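Side-chain contact in ascorbate-specific PTS system EIIA component (Streptococcus pyogenes serotype M1, PDB 2OQT), which probably relays a phosphoryl group as the cytoplasmic IIA component of the phosphotransferase system that takes up ascorbate: residues 130-135 / 143-148. Numbering follows the deposited sequence.
Sequences IERLVA and LEMVEE
With CG set opposite its own carbonyl carbon (chi1 -64°) and a single bend at the far end of the chain, the selenomethionine Met145 reaches across to Arg132 and Leu133 and places its methyl group CE against one face of the Arg132 guanidinium. Glu148, one helical turn further on, has CG anti to the backbone N and runs out extended, which carries its carboxylate toward the oncoming Arg132 from the opposite direction. Met145 CE sits 3.9 Å from the guanidinium plane of Arg132 and over its centre. At the edge, Arg132 NH1 meets Glu148 OE2 at 3.3 Å in a salt bridge whose hydrogen bond is long and weak, though fairly straight (157°). The carboxylate plane is turned 49° from that of the guanidinium, and Glu148 OE1 stays 3.7 Å from Arg132 NH2, so the two groups do not pair as a flat, two-pronged couple. Deeper in, Leu133 CD1 packs on Met145 SE at 3.4 Å. The segments 130-134 and 143-148 run roughly antiparallel, their axes 11.2 Å apart at closest approach; the last two helices of the chain thus form a helical pair bridged by long side chains. Leu126 touches both Arg132 and Met145, while Phe124 of helix 111-124 packs on Leu133. Arg132 NE is hydrogen-bonded to the carbonyl oxygen of Asp127, in the loop before helix 129-134, which fixes the head from its own side of the contact. The weak ion pair with Glu148 therefore probably adds only modestly to the packing of the Met145 side chain on Leu133 and the Arg132 head.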
ATOM      1  N   ILE A 130       9.115   6.791   6.641  1.00 75.50           N
ATOM      2  CA  ILE A 130       9.363   6.266   5.288  1.00 75.04           C
ATOM      3  C   ILE A 130      10.781   5.713   5.072  1.00 74.97           C
ATOM      4  O   ILE A 130      10.981   4.621   4.493  1.00 74.37           O
ATOM      5  CB  ILE A 130       8.798   7.157   4.083  1.00 74.92           C
ATOM      6  CG1 ILE A 130       9.878   7.977   3.398  1.00 75.93           C
ATOM      7  CG2 ILE A 130       7.588   8.019   4.484  1.00 74.60           C
ATOM      8  CD1 ILE A 130       9.800   7.921   1.892  1.00 77.94           C
ATOM      9  N   GLU A 131      11.751   6.446   5.616  1.00 74.95           N
ATOM     10  CA  GLU A 131      13.171   6.114   5.580  1.00 74.47           C
ATOM     11  C   GLU A 131      13.443   4.920   6.485  1.00 74.39           C
ATOM     12  O   GLU A 131      14.122   3.985   6.081  1.00 74.81           O
ATOM     13  CB  GLU A 131      13.985   7.328   6.022  1.00 74.75           C
ATOM     14  CG  GLU A 131      13.225   8.653   5.856  1.00 75.36           C
ATOM     15  CD  GLU A 131      12.071   8.768   6.861  1.00 76.63           C
ATOM     16  OE1 GLU A 131      11.951   7.838   7.704  1.00 76.43           O
ATOM     17  OE2 GLU A 131      11.298   9.760   6.811  1.00 75.13           O
ATOM     18  N   ARG A 132      12.903   4.926   7.699  1.00 73.89           N
ATOM     19  CA  ARG A 132      12.936   3.721   8.509  1.00 73.87           C
ATOM     20  C   ARG A 132      12.426   2.499   7.718  1.00 74.33           C
ATOM     21  O   ARG A 132      13.060   1.431   7.730  1.00 75.34           O
ATOM     22  CB  ARG A 132      12.092   3.906   9.760  1.00 74.05           C
ATOM     23  CG  ARG A 132      12.823   4.491  10.955  1.00 73.81           C
ATOM     24  CD  ARG A 132      12.254   3.887  12.226  1.00 75.28           C
ATOM     25  NE  ARG A 132      11.153   4.658  12.812  1.00 73.66           N
ATOM     26  CZ  ARG A 132      10.340   4.189  13.762  1.00 73.29           C
ATOM     27  NH1 ARG A 132      10.483   2.946  14.223  1.00 70.07           N
ATOM     28  NH2 ARG A 132       9.375   4.967  14.255  1.00 74.25           N
ATOM     29  N   LEU A 133      11.288   2.673   7.033  1.00 73.62           N
ATOM     30  CA  LEU A 133      10.626   1.638   6.239  1.00 72.72           C
ATOM     31  C   LEU A 133      11.489   1.224   5.058  1.00 73.15           C
ATOM     32  O   LEU A 133      11.582   0.039   4.730  1.00 71.49           O
ATOM     33  CB  LEU A 133       9.249   2.143   5.748  1.00 72.24           C
ATOM     34  CG  LEU A 133       7.841   1.721   6.223  1.00 69.61           C
ATOM     35  CD1 LEU A 133       7.772   0.691   7.336  1.00 67.04           C
ATOM     36  CD2 LEU A 133       6.977   2.925   6.559  1.00 66.11           C
ATOM     37  N   VAL A 134      12.128   2.211   4.426  1.00 74.89           N
ATOM     38  CA  VAL A 134      13.023   1.957   3.267  1.00 76.33           C
ATOM     39  C   VAL A 134      14.273   1.157   3.660  1.00 77.24           C
ATOM     40  O   VAL A 134      14.724   0.300   2.905  1.00 77.84           O
ATOM     41  CB  VAL A 134      13.334   3.270   2.449  1.00 76.04           C
ATOM     42  CG1 VAL A 134      14.612   3.158   1.623  1.00 76.49           C
ATOM     43  CG2 VAL A 134      12.185   3.597   1.525  1.00 76.13           C
ATOM     44  N   ALA A 135      14.779   1.410   4.867  1.00 78.81           N
ATOM     45  CA  ALA A 135      15.959   0.736   5.433  1.00 80.06           C
ATOM     46  C   ALA A 135      15.659  -0.597   6.156  1.00 81.16           C
ATOM     47  O   ALA A 135      16.578  -1.257   6.687  1.00 81.79           O
ATOM     48  CB  ALA A 135      16.672   1.685   6.377  1.00 79.97           C
ATOM     49  N   LEU A 143       6.807  -5.548  10.138  1.00 76.55           N
ATOM     50  CA  LEU A 143       5.753  -5.925  11.073  1.00 77.06           C
ATOM     51  C   LEU A 143       6.003  -5.354  12.482  1.00 77.83           C
ATOM     52  O   LEU A 143       5.066  -5.056  13.221  1.00 77.59           O
ATOM     53  CB  LEU A 143       5.579  -7.452  11.122  1.00 76.92           C
ATOM     54  CG  LEU A 143       4.727  -8.285  10.128  1.00 76.76           C
ATOM     55  CD1 LEU A 143       3.447  -7.586   9.591  1.00 75.00           C
ATOM     56  CD2 LEU A 143       5.538  -8.821   8.977  1.00 75.56           C
ATOM     57  N   GLU A 144       7.270  -5.192  12.856  1.00 79.06           N
ATOM     58  CA  GLU A 144       7.579  -4.647  14.174  1.00 80.21           C
ATOM     59  C   GLU A 144       7.265  -3.162  14.241  1.00 80.39           C
ATOM     60  O   GLU A 144       6.775  -2.669  15.265  1.00 80.18           O
ATOM     61  CB  GLU A 144       9.002  -4.988  14.612  1.00 80.23           C
ATOM     62  CG  GLU A 144       9.057  -6.291  15.448  1.00 82.46           C
ATOM     63  CD  GLU A 144      10.313  -7.128  15.182  1.00 84.60           C
ATOM     64  OE1 GLU A 144      11.191  -6.649  14.428  1.00 85.43           O
ATOM     65  OE2 GLU A 144      10.426  -8.260  15.722  1.00 85.05           O
HETATM   66  N   MSE A 145       7.516  -2.468  13.135  1.00 80.98           N
HETATM   67  CA  MSE A 145       7.065  -1.093  12.992  1.00 82.09           C
HETATM   68  C   MSE A 145       5.559  -0.991  13.077  1.00 81.56           C
HETATM   69  O   MSE A 145       5.064  -0.078  13.726  1.00 81.85           O
HETATM   70  CB  MSE A 145       7.548  -0.488  11.694  1.00 81.72           C
HETATM   71  CG  MSE A 145       9.029  -0.380  11.631  1.00 82.60           C
HETATM   72 SE   MSE A 145       9.561   0.813  10.219  0.80 86.31          SE
HETATM   73  CE  MSE A 145       8.503   2.398  10.738  1.00 84.31           C
ATOM     74  N   VAL A 146       4.836  -1.931  12.452  1.00 81.41           N
ATOM     75  CA  VAL A 146       3.367  -1.924  12.472  1.00 81.26           C
ATOM     76  C   VAL A 146       2.770  -2.175  13.864  1.00 81.59           C
ATOM     77  O   VAL A 146       1.720  -1.614  14.184  1.00 81.63           O
ATOM     78  CB  VAL A 146       2.729  -2.893  11.404  1.00 81.64           C
ATOM     79  CG1 VAL A 146       1.207  -2.708  11.308  1.00 80.25           C
ATOM     80  CG2 VAL A 146       3.351  -2.677  10.032  1.00 81.96           C
ATOM     81  N   GLU A 147       3.412  -3.007  14.689  1.00 82.06           N
ATOM     82  CA  GLU A 147       2.953  -3.179  16.083  1.00 82.76           C
ATOM     83  C   GLU A 147       3.138  -1.870  16.865  1.00 83.08           C
ATOM     84  O   GLU A 147       2.257  -1.423  17.611  1.00 83.01           O
ATOM     85  CB  GLU A 147       3.653  -4.349  16.796  1.00 82.70           C
ATOM     86  CG  GLU A 147       2.936  -4.834  18.053  1.00 83.39           C
ATOM     87  CD  GLU A 147       1.808  -5.827  17.755  1.00 86.68           C
ATOM     88  OE1 GLU A 147       0.796  -5.455  17.105  1.00 88.88           O
ATOM     89  OE2 GLU A 147       1.923  -6.998  18.178  1.00 87.24           O
ATOM     90  N   GLU A 148       4.286  -1.249  16.650  1.00 83.56           N
ATOM     91  CA  GLU A 148       4.601   0.024  17.231  1.00 84.53           C
ATOM     92  C   GLU A 148       3.540   1.108  16.931  1.00 85.45           C
ATOM     93  O   GLU A 148       3.389   2.056  17.704  1.00 85.11           O
ATOM     94  CB  GLU A 148       5.980   0.407  16.723  1.00 84.34           C
ATOM     95  CG  GLU A 148       6.634   1.574  17.415  1.00 85.46           C
ATOM     96  CD  GLU A 148       8.039   1.837  16.912  1.00 86.50           C
ATOM     97  OE1 GLU A 148       8.577   2.917  17.256  1.00 88.89           O
ATOM     98  OE2 GLU A 148       8.605   0.981  16.180  1.00 86.42           O
TER